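Local coordinates for inositol-3-phosphate synthase (Caenorhabditis elegans, PDB 1VKO), which belongs to the myo-inositol-1-phosphate synthase family and binds nicotinamide-adenine-dinucleotide through a Rossmann-type domain, in an assembly of four chains, at residues A[75-80]-A[242-247]; A[94-99]-A[152-157]; A[101-106]-A[182-187]; A[164-169]-A[191-196]. All coordinates share one frame; numbering follows the deposited sequence.

Contact 1: A[75-80]-A[242-247]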
loop_
_atom_site.group_PDB
_atom_site.type_symbol
_atom_site.label_atom_id
_atom_site.label_comp_id
_atom_site.label_asym_id
_atom_site.label_seq_id
_atom_site.Cartn_x
_atom_site.Cartn_y
_atom_site.Cartn_z
ATOM N N ARG A 75 30.909 -21.305 27.430
ATOM C CA ARG A 75 32.142 -20.655 27.866
ATOM C C ARG A 75 31.934 -19.165 28.179
ATOM O O ARG A 75 30.978 -18.537 27.680
ATOM C CB ARG A 75 33.213 -20.811 26.796
ATOM C CG ARG A 75 33.951 -22.136 26.856
ATOM C CD ARG A 75 33.266 -23.258 26.080
ATOM N NE ARG A 75 34.081 -24.477 26.017
ATOM C CZ ARG A 75 34.645 -24.955 24.918
ATOM N NH1 ARG A 75 34.507 -24.338 23.748
ATOM N NH2 ARG A 75 35.339 -26.066 24.984
ATOM N N LYS A 76 32.826 -18.605 29.009
ATOM C CA LYS A 76 32.780 -17.173 29.344
ATOM C C LYS A 76 33.142 -16.380 28.109
ATOM O O LYS A 76 34.220 -16.572 27.541
ATOM C CB LYS A 76 33.717 -16.823 30.495
ATOM C CG LYS A 76 33.405 -15.460 31.098
ATOM C CD LYS A 76 34.455 -15.012 32.119
ATOM C CE LYS A 76 34.036 -13.670 32.696
ATOM N NZ LYS A 76 35.097 -13.039 33.523
ATOM N N THR A 77 32.257 -15.487 27.699
ATOM C CA THR A 77 32.282 -14.972 26.315
ATOM C C THR A 77 32.328 -13.456 26.174
ATOM O O THR A 77 31.454 -12.747 26.646
ATOM C CB THR A 77 31.076 -15.570 25.551
ATOM O OG1 THR A 77 31.285 -16.978 25.425
ATOM C CG2 THR A 77 30.997 -15.101 24.102
ATOM N N GLY A 78 33.368 -12.964 25.520
ATOM C CA GLY A 78 33.459 -11.535 25.217
ATOM C C GLY A 78 33.119 -11.297 23.762
ATOM O O GLY A 78 33.499 -12.095 22.899
ATOM N N LEU A 79 32.415 -10.196 23.503
ATOM C CA LEU A 79 32.111 -9.747 22.126
ATOM C C LEU A 79 32.653 -8.357 21.874
ATOM O O LEU A 79 32.376 -7.403 22.646
ATOM C CB LEU A 79 30.581 -9.810 21.806
ATOM C CG LEU A 79 30.060 -9.286 20.440
ATOM C CD1 LEU A 79 30.585 -10.133 19.295
ATOM C CD2 LEU A 79 28.551 -9.278 20.379
ATOM N N LEU A 80 33.407 -8.249 20.780
ATOM C CA LEU A 80 34.005 -6.994 20.382
ATOM C C LEU A 80 33.402 -6.470 19.095
ATOM O O LEU A 80 33.550 -7.093 18.020
ATOM C CB LEU A 80 35.521 -7.157 20.164
ATOM C CG LEU A 80 36.427 -7.457 21.339
ATOM C CD1 LEU A 80 37.685 -8.191 20.857
ATOM C CD2 LEU A 80 36.769 -6.175 22.049
ATOM N N CYS A 242 35.905 -17.491 25.256
ATOM C CA CYS A 242 35.495 -17.322 23.841
ATOM C C CYS A 242 35.456 -15.851 23.486
ATOM O O CYS A 242 34.774 -15.064 24.144
ATOM C CB CYS A 242 34.117 -17.931 23.568
ATOM S SG CYS A 242 33.658 -18.044 21.817
ATOM N N VAL A 243 36.197 -15.477 22.449
ATOM C CA VAL A 243 36.227 -14.084 22.013
ATOM C C VAL A 243 35.676 -14.073 20.597
ATOM O O VAL A 243 36.151 -14.833 19.742
ATOM C CB VAL A 243 37.672 -13.508 22.010
ATOM C CG1 VAL A 243 37.697 -12.107 21.475
ATOM C CG2 VAL A 243 38.237 -13.514 23.401
ATOM N N ILE A 244 34.674 -13.231 20.370
ATOM C CA ILE A 244 34.094 -13.057 19.051
ATOM C C ILE A 244 34.238 -11.587 18.688
ATOM O O ILE A 244 33.952 -10.701 19.514
ATOM C CB ILE A 244 32.604 -13.471 19.019
ATOM C CG1 ILE A 244 32.440 -14.919 19.408
ATOM C CG2 ILE A 244 31.974 -13.228 17.594
ATOM C CD1 ILE A 244 31.084 -15.196 20.131
ATOM N N VAL A 245 34.721 -11.346 17.467
ATOM C CA VAL A 245 34.791 -10.026 16.903
ATOM C C VAL A 245 33.750 -9.897 15.791
ATOM O O VAL A 245 33.582 -10.803 14.953
ATOM C CB VAL A 245 36.165 -9.748 16.333
ATOM C CG1 VAL A 245 36.128 -8.458 15.394
ATOM C CG2 VAL A 245 37.166 -9.631 17.471
ATOM N N LEU A 246 33.045 -8.774 15.779
ATOM C CA LEU A 246 31.934 -8.621 14.846
ATOM C C LEU A 246 31.891 -7.214 14.281
ATOM O O LEU A 246 31.920 -6.214 15.029
ATOM C CB LEU A 246 30.601 -8.988 15.532
ATOM C CG LEU A 246 29.324 -8.981 14.700
ATOM C CD1 LEU A 246 28.302 -10.078 15.168
ATOM C CD2 LEU A 246 28.703 -7.572 14.715
ATOM N N TRP A 247 31.830 -7.151 12.951
ATOM C CA TRP A 247 31.781 -5.908 12.234
ATOM C C TRP A 247 30.340 -5.394 12.070
ATOM O O TRP A 247 29.493 -5.996 11.358
ATOM C CB TRP A 247 32.433 -6.087 10.856
ATOM C CG TRP A 247 32.456 -4.814 10.077
ATOM C CD1 TRP A 247 31.405 -4.229 9.413
ATOM C CD2 TRP A 247 33.577 -3.940 9.901
ATOM N NE1 TRP A 247 31.809 -3.047 8.840
ATOM C CE2 TRP A 247 33.134 -2.839 9.122
ATOM C CE3 TRP A 247 34.921 -3.963 10.337
ATOM C CZ2 TRP A 247 33.989 -1.792 8.745
ATOM C CZ3 TRP A 247 35.747 -2.904 10.008
ATOM C CH2 TRP A 247 35.282 -1.841 9.192
#
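Gly78 and Leu80 each use both backbone polar atoms to hold the strand Cys242-Trp247, making two neighbouring parallel strands in the central sheet of a Rossmann-type fold. The strand directions differ by 20°. Gly78 N donates to Cys242 O (2.9 Å) and Gly78 O accepts from Ile244 N. Further along, Leu80 N reaches Ile244 O at 2.8 Å and Leu80 O takes Leu246 N. Cys242 N to Lys76 O completes the ladder at its start.

On the face of the sheet with Thr77 and Leu79, CD1 of Leu79 lies close to Ile244 O (3.4 Å) and also rests on Ile244 CG2. With CG opposite the backbone N (chi1 176°), Leu79 extends far enough for the same methyl to meet Leu246 CB. On the other face, Leu80 CD1 packs on Val245 CG2 at 3.7 Å and on Val243 CG1.

Helix 440-458 covers the first of these faces, with Ile448 and Ala452 against Leu79. Strand 154-159 flanks 77-82 on one edge, and strand 295-298 flanks 242-247 on the other. At the first residue of the strand, Thr77 OG1 turns back and donates to Arg75 O at 2.8 Å, approaching from above the carbonyl plane.

Contact 2: A[94-99]-A[152-157]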
loop_
_atom_site.group_PDB
_atom_site.type_symbol
_atom_site.label_atom_id
_atom_site.label_comp_id
_atom_site.label_asym_id
_atom_site.label_seq_id
_atom_site.Cartn_x
_atom_site.Cartn_y
_atom_site.Cartn_z
ATOM N N GLY A 94 23.013 -1.302 24.954
ATOM C CA GLY A 94 21.921 -0.758 25.750
ATOM C C GLY A 94 20.913 -1.793 26.196
ATOM O O GLY A 94 20.574 -1.875 27.382
ATOM N N SER A 95 20.433 -2.587 25.241
ATOM C CA SER A 95 19.413 -3.597 25.486
ATOM C C SER A 95 19.839 -4.746 26.392
ATOM O O SER A 95 18.985 -5.307 27.106
ATOM C CB SER A 95 18.882 -4.157 24.169
ATOM O OG SER A 95 18.423 -3.118 23.323
ATOM N N ILE A 96 21.121 -5.118 26.362
ATOM C CA ILE A 96 21.665 -6.108 27.337
ATOM C C ILE A 96 21.497 -5.582 28.760
ATOM O O ILE A 96 20.904 -6.240 29.626
ATOM C CB ILE A 96 23.139 -6.518 26.962
ATOM C CG1 ILE A 96 23.132 -7.303 25.636
ATOM C CG2 ILE A 96 23.752 -7.409 27.951
ATOM C CD1 ILE A 96 24.494 -7.468 24.984
ATOM N N PHE A 97 21.963 -4.371 28.994
ATOM C CA PHE A 97 21.812 -3.741 30.313
ATOM C C PHE A 97 20.357 -3.663 30.676
ATOM O O PHE A 97 19.967 -3.970 31.788
ATOM C CB PHE A 97 22.380 -2.327 30.285
ATOM C CG PHE A 97 23.879 -2.279 30.396
ATOM C CD1 PHE A 97 24.554 -3.073 31.343
ATOM C CD2 PHE A 97 24.618 -1.428 29.588
ATOM C CE1 PHE A 97 25.936 -3.025 31.442
ATOM C CE2 PHE A 97 26.004 -1.361 29.700
ATOM C CZ PHE A 97 26.666 -2.160 30.610
ATOM N N ALA A 98 19.550 -3.248 29.706
ATOM C CA ALA A 98 18.161 -2.999 29.923
ATOM C C ALA A 98 17.487 -4.284 30.323
ATOM O O ALA A 98 16.667 -4.281 31.235
ATOM C CB ALA A 98 17.548 -2.414 28.681
ATOM N N ASN A 99 17.825 -5.392 29.663
ATOM C CA ASN A 99 17.299 -6.711 30.098
ATOM C C ASN A 99 17.859 -7.245 31.430
ATOM O O ASN A 99 17.146 -7.908 32.174
ATOM C CB ASN A 99 17.448 -7.766 29.009
ATOM C CG ASN A 99 16.427 -7.613 27.924
ATOM O OD1 ASN A 99 15.396 -8.304 27.914
ATOM N ND2 ASN A 99 16.697 -6.701 26.989
ATOM N N ASN A 152 22.570 -11.717 28.230
ATOM C CA ASN A 152 22.961 -11.142 29.499
ATOM C C ASN A 152 24.365 -11.591 29.904
ATOM O O ASN A 152 25.006 -10.919 30.687
ATOM C CB ASN A 152 21.933 -11.465 30.601
ATOM C CG ASN A 152 20.537 -10.940 30.272
ATOM O OD1 ASN A 152 20.364 -9.950 29.536
ATOM N ND2 ASN A 152 19.532 -11.603 30.809
ATOM N N ASP A 153 24.842 -12.700 29.328
ATOM C CA ASP A 153 26.111 -13.322 29.718
ATOM C C ASP A 153 27.248 -12.837 28.846
ATOM O O ASP A 153 28.400 -13.308 28.998
ATOM C CB ASP A 153 26.048 -14.841 29.534
ATOM C CG ASP A 153 24.996 -15.495 30.373
ATOM O OD1 ASP A 153 24.995 -15.246 31.607
ATOM O OD2 ASP A 153 24.147 -16.285 29.887
ATOM N N LEU A 154 26.932 -11.956 27.891
ATOM C CA LEU A 154 27.944 -11.455 26.949
ATOM C C LEU A 154 28.598 -10.220 27.520
ATOM O O LEU A 154 27.908 -9.291 27.936
ATOM C CB LEU A 154 27.338 -11.119 25.581
ATOM C CG LEU A 154 26.649 -12.145 24.655
ATOM C CD1 LEU A 154 25.980 -11.420 23.449
ATOM C CD2 LEU A 154 27.596 -13.264 24.145
ATOM N N ILE A 155 29.926 -10.221 27.561
ATOM C CA ILE A 155 30.689 -9.031 27.925
ATOM C C ILE A 155 31.093 -8.317 26.645
ATOM O O ILE A 155 31.744 -8.917 25.782
ATOM C CB ILE A 155 31.990 -9.436 28.680
ATOM C CG1 ILE A 155 31.699 -10.003 30.082
ATOM C CG2 ILE A 155 32.910 -8.245 28.791
ATOM C CD1 ILE A 155 31.724 -11.540 30.178
ATOM N N ILE A 156 30.794 -7.030 26.534
ATOM C CA ILE A 156 30.988 -6.330 25.272
ATOM C C ILE A 156 31.892 -5.088 25.305
ATOM O O ILE A 156 31.649 -4.161 26.043
ATOM C CB ILE A 156 29.628 -5.948 24.685
ATOM C CG1 ILE A 156 28.766 -7.182 24.426
ATOM C CG2 ILE A 156 29.811 -5.059 23.448
ATOM C CD1 ILE A 156 27.408 -6.855 23.756
ATOM N N SER A 157 32.921 -5.070 24.473
ATOM C CA SER A 157 33.651 -3.858 24.176
ATOM C C SER A 157 33.714 -3.682 22.631
ATOM O O SER A 157 32.940 -4.316 21.890
ATOM C CB SER A 157 35.057 -3.972 24.744
ATOM O OG SER A 157 35.746 -2.747 24.576
#
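Ile96 of helix 87-100 packs against strand 154-159, and apolar packing carries the contact at this point. Its CD1 methyl meets CD1 of Ile156, the two side chains crossing at an angle. The modelled separation of 3.2 Å is tighter than normal van der Waals contact, so the exact placing of these methyls is doubtful. Ile96 CD1 also approaches Leu154 CD1, more loosely, at 4.5 Å, while its CG2 faces Asn152 CA.

The polar groups are settled mostly by other partners. Asn152 OD1 lies 3.7 Å from Asn99 CB, but bonds to Tyr116 OH, and Asn152 O accepts from Gln100 NE2. Asn99 folds back along its own helix: with CG beside the backbone N and opposite the carbonyl carbon (chi1 -76°), its ND2 gives an almost straight bond (178°) to Ser95 O at 2.7 Å, in the plane of its own amide. The amide N of Asn99 reaches the same oxygen from the opposite face of the carbonyl. Asn115 O takes a second bond from ND2. Met426 of the second subunit packs on Asn99.

Helix 87-100 follows strand 77-82 and lies against its parallel neighbour 154-159, the packing expected in the beta-alpha-beta crossover of a Rossmann fold.

Contact 3: A[101-106]-A[182-187]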
loop_
_atom_site.group_PDB
_atom_site.type_symbol
_atom_site.label_atom_id
_atom_site.label_comp_id
_atom_site.label_asym_id
_atom_site.label_seq_id
_atom_site.Cartn_x
_atom_site.Cartn_y
_atom_site.Cartn_z
ATOM N N TYR A 101 18.617 -5.472 34.069
ATOM C CA TYR A 101 17.907 -4.766 35.129
ATOM C C TYR A 101 16.404 -4.701 34.963
ATOM O O TYR A 101 15.725 -4.027 35.744
ATOM C CB TYR A 101 18.463 -3.360 35.253
ATOM C CG TYR A 101 19.898 -3.388 35.701
ATOM C CD1 TYR A 101 20.932 -3.457 34.777
ATOM C CD2 TYR A 101 20.221 -3.394 37.056
ATOM C CE1 TYR A 101 22.255 -3.507 35.186
ATOM C CE2 TYR A 101 21.553 -3.436 37.482
ATOM C CZ TYR A 101 22.555 -3.499 36.538
ATOM O OH TYR A 101 23.857 -3.541 36.935
ATOM N N ALA A 102 15.878 -5.378 33.940
ATOM C CA ALA A 102 14.441 -5.396 33.691
ATOM C C ALA A 102 13.827 -3.990 33.641
ATOM O O ALA A 102 12.795 -3.712 34.271
ATOM C CB ALA A 102 13.753 -6.251 34.735
ATOM N N MET A 103 14.445 -3.109 32.856
ATOM C CA MET A 103 13.987 -1.725 32.763
ATOM C C MET A 103 12.650 -1.593 32.061
ATOM O O MET A 103 12.354 -2.315 31.095
ATOM C CB MET A 103 15.041 -0.822 32.131
ATOM C CG MET A 103 16.484 -1.085 32.609
ATOM S SD MET A 103 17.629 0.255 32.228
ATOM C CE MET A 103 19.073 -0.156 33.176
ATOM N N THR A 104 11.826 -0.685 32.578
ATOM C CA THR A 104 10.557 -0.372 31.966
ATOM C C THR A 104 10.551 1.093 31.586
ATOM O O THR A 104 11.373 1.855 32.055
ATOM C CB THR A 104 9.372 -0.662 32.929
ATOM O OG1 THR A 104 9.721 -0.279 34.248
ATOM C CG2 THR A 104 9.102 -2.154 33.067
ATOM N N TRP A 105 9.627 1.481 30.712
ATOM C CA TRP A 105 9.442 2.906 30.427
ATOM C C TRP A 105 7.950 3.176 30.208
ATOM O O TRP A 105 7.229 2.270 29.773
ATOM C CB TRP A 105 10.332 3.364 29.245
ATOM C CG TRP A 105 10.193 2.536 28.004
ATOM C CD1 TRP A 105 9.449 2.844 26.919
ATOM C CD2 TRP A 105 10.794 1.249 27.735
ATOM N NE1 TRP A 105 9.535 1.846 25.977
ATOM C CE2 TRP A 105 10.369 0.860 26.438
ATOM C CE3 TRP A 105 11.655 0.386 28.457
ATOM C CZ2 TRP A 105 10.744 -0.372 25.842
ATOM C CZ3 TRP A 105 12.063 -0.816 27.866
ATOM C CH2 TRP A 105 11.583 -1.193 26.555
ATOM N N ARG A 106 7.475 4.379 30.557
ATOM C CA ARG A 106 6.055 4.699 30.367
ATOM C C ARG A 106 5.727 4.831 28.876
ATOM O O ARG A 106 6.523 5.388 28.115
ATOM C CB ARG A 106 5.677 6.009 31.063
ATOM C CG ARG A 106 5.241 5.896 32.554
ATOM C CD ARG A 106 3.756 5.440 32.818
ATOM N NE ARG A 106 2.709 6.225 32.127
ATOM C CZ ARG A 106 1.593 5.689 31.580
ATOM N NH1 ARG A 106 1.396 4.377 31.660
ATOM N NH2 ARG A 106 0.669 6.441 30.962
ATOM N N GLU A 182 17.681 7.675 29.683
ATOM C CA GLU A 182 18.051 8.168 31.029
ATOM C C GLU A 182 18.331 7.059 32.028
ATOM O O GLU A 182 19.312 7.104 32.719
ATOM C CB GLU A 182 17.033 9.163 31.581
ATOM C CG GLU A 182 17.451 10.621 31.393
ATOM C CD GLU A 182 17.869 10.946 29.968
ATOM O OE1 GLU A 182 16.984 11.114 29.080
ATOM O OE2 GLU A 182 19.095 11.043 29.746
ATOM N N LYS A 183 17.481 6.057 32.084
ATOM C CA LYS A 183 17.721 4.891 32.915
ATOM C C LYS A 183 19.039 4.215 32.576
ATOM O O LYS A 183 19.760 3.758 33.481
ATOM C CB LYS A 183 16.559 3.898 32.739
ATOM C CG LYS A 183 15.322 4.285 33.558
ATOM C CD LYS A 183 14.135 3.396 33.262
ATOM C CE LYS A 183 13.102 3.575 34.347
ATOM N NZ LYS A 183 12.128 2.450 34.407
ATOM N N LEU A 184 19.357 4.128 31.270
ATOM C CA LEU A 184 20.608 3.493 30.822
ATOM C C LEU A 184 21.866 4.355 30.948
ATOM O O LEU A 184 22.985 3.849 30.815
ATOM C CB LEU A 184 20.476 2.981 29.421
ATOM C CG LEU A 184 19.617 1.748 29.168
ATOM C CD1 LEU A 184 19.472 1.749 27.739
ATOM C CD2 LEU A 184 20.351 0.482 29.613
ATOM N N ARG A 185 21.689 5.636 31.255
ATOM C CA ARG A 185 22.798 6.585 31.326
ATOM C C ARG A 185 24.018 6.155 32.221
ATOM O O ARG A 185 25.156 6.176 31.748
ATOM C CB ARG A 185 22.277 7.990 31.693
ATOM C CG ARG A 185 23.345 8.947 32.179
ATOM C CD ARG A 185 22.959 10.425 32.066
ATOM N NE ARG A 185 24.139 11.265 31.807
ATOM C CZ ARG A 185 24.129 12.593 31.712
ATOM N NH1 ARG A 185 22.996 13.254 31.843
ATOM N NH2 ARG A 185 25.258 13.267 31.489
ATOM N N PRO A 186 23.815 5.776 33.486
ATOM C CA PRO A 186 24.967 5.414 34.338
ATOM C C PRO A 186 25.683 4.118 33.902
ATOM O O PRO A 186 26.741 3.784 34.439
ATOM C CB PRO A 186 24.337 5.253 35.715
ATOM C CG PRO A 186 22.951 4.886 35.452
ATOM C CD PRO A 186 22.538 5.659 34.222
ATOM N N PHE A 187 25.123 3.405 32.925
ATOM C CA PHE A 187 25.759 2.188 32.439
ATOM C C PHE A 187 26.509 2.445 31.122
ATOM O O PHE A 187 27.606 1.923 30.895
ATOM C CB PHE A 187 24.730 1.076 32.245
ATOM C CG PHE A 187 23.928 0.743 33.481
ATOM C CD1 PHE A 187 22.721 1.389 33.738
ATOM C CD2 PHE A 187 24.360 -0.251 34.367
ATOM C CE1 PHE A 187 21.959 1.081 34.864
ATOM C CE2 PHE A 187 23.608 -0.567 35.479
ATOM C CZ PHE A 187 22.402 0.101 35.734
#
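Tyr101 and Phe187 bring their rings together from opposite directions, with planes at 45° and centroids 4.6 Å apart. The pair is oblique: Phe187 CZ sits over one face of Tyr101, toward the rim, and Phe187 CE2 is modelled 3.2 Å from Tyr101 CE1, unusually close for two carbons and doubtful in its exact value.

The apolar packing centres on Met103. Extended beyond CG (chi2 -164°), its chain runs past Lys183 in the opposite sense and delivers SD to Leu184 CD2 at 3.8 Å and to Lys183 CB. The terminal methyl, CE, reaches Phe187 CE1 at 3.6 Å.

One polar link joins the segments. Lys183, likewise extended, donates from NZ to Thr104 O, tilted 35° from the carbonyl plane. The modelled 2.5 Å between NZ and Thr104 O is short, and the true length is doubtful. Glu179 offers Lys183 a weak, long ion pair.

The contact joins the turn after helix 87-100, which ends in a Schellman motif at Ala102, to helix 178-188. Thr104 begins strand 104-107, paired antiparallel with 110-113, while Leu184 also packs on Phe97 and Ala98 of helix 87-100.

Contact 4: A[164-169]-A[191-196]. With NAD (nicotinamide-adenine-dinucleotide), chain G.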
loop_
_atom_site.group_PDB
_atom_site.type_symbol
_atom_site.label_atom_id
_atom_site.label_comp_id
_atom_site.label_asym_id
_atom_site.label_seq_id
_atom_site.Cartn_x
_atom_site.Cartn_y
_atom_site.Cartn_z
ATOM N N SER A 164 32.588 9.479 20.953
ATOM C CA SER A 164 31.351 9.620 21.714
ATOM C C SER A 164 31.102 8.418 22.596
ATOM O O SER A 164 31.234 7.270 22.136
ATOM C CB SER A 164 30.169 9.790 20.774
ATOM O OG SER A 164 30.337 10.959 19.995
ATOM N N ASN A 165 30.743 8.676 23.851
ATOM C CA ASN A 165 30.418 7.607 24.804
ATOM C C ASN A 165 29.032 7.062 24.476
ATOM O O ASN A 165 28.217 7.759 23.882
ATOM C CB ASN A 165 30.428 8.138 26.251
ATOM C CG ASN A 165 29.361 9.183 26.485
ATOM O OD1 ASN A 165 28.160 8.858 26.595
ATOM N ND2 ASN A 165 29.771 10.447 26.510
ATOM N N LEU A 166 28.756 5.847 24.931
ATOM C CA LEU A 166 27.570 5.112 24.550
ATOM C C LEU A 166 26.258 5.747 24.975
ATOM O O LEU A 166 25.189 5.320 24.523
ATOM C CB LEU A 166 27.668 3.651 25.025
ATOM C CG LEU A 166 28.710 2.793 24.298
ATOM C CD1 LEU A 166 28.245 1.375 24.124
ATOM C CD2 LEU A 166 29.051 3.351 22.928
ATOM N N TYR A 167 26.332 6.765 25.836
ATOM C CA TYR A 167 25.149 7.554 26.170
ATOM C C TYR A 167 24.881 8.587 25.079
ATOM O O TYR A 167 23.767 8.655 24.566
ATOM C CB TYR A 167 25.257 8.168 27.576
ATOM C CG TYR A 167 24.205 9.213 27.910
ATOM C CD1 TYR A 167 22.859 8.874 28.041
ATOM C CD2 TYR A 167 24.565 10.546 28.073
ATOM C CE1 TYR A 167 21.906 9.853 28.341
ATOM C CE2 TYR A 167 23.636 11.520 28.366
ATOM C CZ TYR A 167 22.309 11.178 28.499
ATOM O OH TYR A 167 21.399 12.175 28.791
ATOM N N GLU A 168 25.901 9.349 24.683
ATOM C CA GLU A 168 25.769 10.304 23.572
ATOM C C GLU A 168 25.451 9.560 22.300
ATOM O O GLU A 168 24.768 10.075 21.375
ATOM C CB GLU A 168 27.078 11.029 23.331
ATOM C CG GLU A 168 27.618 11.892 24.457
ATOM C CD GLU A 168 28.997 12.474 24.114
ATOM O OE1 GLU A 168 29.944 11.697 23.829
ATOM O OE2 GLU A 168 29.140 13.714 24.116
ATOM N N ALA A 169 25.998 8.352 22.232
ATOM C CA ALA A 169 25.752 7.432 21.152
ATOM C C ALA A 169 24.260 7.014 21.016
ATOM O O ALA A 169 23.800 6.728 19.929
ATOM C CB ALA A 169 26.634 6.217 21.355
ATOM N N ILE A 191 31.100 4.225 28.955
ATOM C CA ILE A 191 31.703 3.453 27.868
ATOM C C ILE A 191 32.096 4.329 26.678
ATOM O O ILE A 191 31.263 4.935 26.030
ATOM C CB ILE A 191 30.824 2.274 27.426
ATOM C CG1 ILE A 191 30.225 1.545 28.630
ATOM C CG2 ILE A 191 31.645 1.290 26.587
ATOM C CD1 ILE A 191 29.132 0.542 28.245
ATOM N N VAL A 192 33.391 4.429 26.443
ATOM C CA VAL A 192 33.920 5.160 25.306
ATOM C C VAL A 192 34.694 4.142 24.482
ATOM O O VAL A 192 35.619 3.517 25.005
ATOM C CB VAL A 192 34.850 6.295 25.752
ATOM C CG1 VAL A 192 35.558 6.900 24.537
ATOM C CG2 VAL A 192 34.051 7.379 26.483
ATOM N N PRO A 193 34.320 3.952 23.215
ATOM C CA PRO A 193 34.968 2.940 22.372
ATOM C C PRO A 193 36.443 3.219 22.163
ATOM O O PRO A 193 36.851 4.376 22.156
ATOM C CB PRO A 193 34.244 3.097 21.037
ATOM C CG PRO A 193 32.926 3.706 21.393
ATOM C CD PRO A 193 33.248 4.669 22.483
ATOM N N LEU A 194 37.225 2.154 21.999
ATOM C CA LEU A 194 38.641 2.260 21.628
ATOM C C LEU A 194 38.792 2.927 20.249
ATOM O O LEU A 194 37.883 2.900 19.448
ATOM C CB LEU A 194 39.314 0.873 21.672
ATOM C CG LEU A 194 39.094 0.020 22.941
ATOM C CD1 LEU A 194 39.595 -1.384 22.752
ATOM C CD2 LEU A 194 39.754 0.631 24.134
ATOM N N PRO A 195 39.909 3.596 19.998
ATOM C CA PRO A 195 40.157 4.145 18.661
ATOM C C PRO A 195 40.337 3.060 17.626
ATOM O O PRO A 195 40.757 1.950 17.956
ATOM C CB PRO A 195 41.429 4.986 18.836
ATOM C CG PRO A 195 42.023 4.562 20.108
ATOM C CD PRO A 195 40.958 3.951 20.971
ATOM N N SER A 196 39.934 3.345 16.392
ATOM C CA SER A 196 39.961 2.327 15.356
ATOM C C SER A 196 40.852 2.713 14.201
ATOM O O SER A 196 41.428 3.796 14.169
ATOM C CB SER A 196 38.549 2.062 14.813
ATOM O OG SER A 196 38.430 0.702 14.438
HETATM P PA NAD G . 25.850 3.474 12.121
HETATM O O1A NAD G . 26.405 4.573 11.347
HETATM O O2A NAD G . 24.915 4.025 13.117
HETATM O O5B NAD G . 27.069 2.678 12.751
HETATM C C5B NAD G . 28.338 2.758 12.175
HETATM C C4B NAD G . 29.319 3.102 13.280
HETATM O O4B NAD G . 30.576 2.563 12.940
HETATM C C3B NAD G . 29.511 4.584 13.436
HETATM O O3B NAD G . 29.690 4.767 14.832
HETATM C C2B NAD G . 30.836 4.899 12.802
HETATM O O2B NAD G . 31.468 5.799 13.710
HETATM C C1B NAD G . 31.558 3.558 12.895
HETATM N N9A NAD G . 32.655 3.240 11.945
HETATM C C8A NAD G . 32.789 3.537 10.622
HETATM N N7A NAD G . 33.977 3.051 10.197
HETATM C C5A NAD G . 34.628 2.445 11.207
HETATM C C6A NAD G . 35.881 1.820 11.331
HETATM N N6A NAD G . 36.776 1.746 10.331
HETATM N N1A NAD G . 36.250 1.322 12.554
HETATM C C2A NAD G . 35.432 1.459 13.638
HETATM N N3A NAD G . 34.245 2.104 13.505
HETATM C C4A NAD G . 33.821 2.588 12.318
HETATM O O3 NAD G . 25.139 2.364 11.179
HETATM P PN NAD G . 24.331 1.159 11.836
HETATM O O1N NAD G . 24.883 0.955 13.201
HETATM O O2N NAD G . 22.904 1.451 11.677
HETATM O O5D NAD G . 24.784 -0.172 11.028
HETATM C C5D NAD G . 26.152 -0.443 10.778
HETATM C C4D NAD G . 26.403 -1.401 9.598
HETATM O O4D NAD G . 25.556 -2.521 9.684
HETATM C C3D NAD G . 26.159 -0.776 8.219
HETATM O O3D NAD G . 27.160 -1.218 7.345
HETATM C C2D NAD G . 24.900 -1.457 7.746
HETATM O O2D NAD G . 24.793 -1.632 6.342
HETATM C C1D NAD G . 25.035 -2.803 8.404
HETATM N N1N NAD G . 23.702 -3.393 8.364
HETATM C C2N NAD G . 22.676 -2.796 9.026
HETATM C C3N NAD G . 21.421 -3.357 8.949
HETATM C C7N NAD G . 20.447 -2.907 9.971
HETATM O O7N NAD G . 20.901 -1.872 10.824
HETATM N N7N NAD G . 19.244 -3.489 10.055
HETATM C C4N NAD G . 21.194 -4.538 8.216
HETATM C C5N NAD G . 22.245 -5.116 7.537
HETATM C C6N NAD G . 23.515 -4.524 7.609
#
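The capping box of Asn165 and Glu168, which leads into helix 168-173, is tied through Leu166 to residues 191-196, whose Ser196 belongs to the nicotinamide-adenine-dinucleotide pocket. Leu166 N donates to Ile191 O at 2.9 Å, and Asn165 CA makes a CA-H...O contact with the same oxygen. Beside this bond Leu166 CG packs on Ile191 CB (3.8 Å), and CD2 reaches Pro193 CG. Val192 CG2 rests on Asn165 CB at 3.7 Å. The Pro193 ring comes up to Ser164 O through CD.

In the box itself, Asn165 holds CG between its backbone N and carbonyl carbon (chi1 64°), which carries OD1 to two amides, Tyr167 N at 2.9 Å and Glu168 N at 3.0 Å. Glu168 answers with OE1, taking Asn165 N on the lone pair turned away from its other oxygen. Val93 of helix 87-100 lies against both Leu166 and Ile191. At the end of 191-196, Ser196 OG donates to N1A of the adenine, at 2.9 Å.

From the N terminus, contact 1 opens at strand 77-82 and closes last, at 242-247, so the other three all lie within its long loop. Contact 2 opens on helix 87-100 and closes at strand 154-159, the sheet neighbour of 77-82. Contact 3 starts just beyond that helix and ends on helix 178-188; its segments alternate with those of contact 2, and a probable hydrogen bond from Met103 N to Ala98 O links the two. Contact 4 opens after contact 2 has closed and crosses contact 3, which it meets through Tyr167 and Glu182. Together they join the parallel sheet, helices 87-100 and 178-188, the hairpin of 104-107 and 110-113, and the dinucleotide pocket.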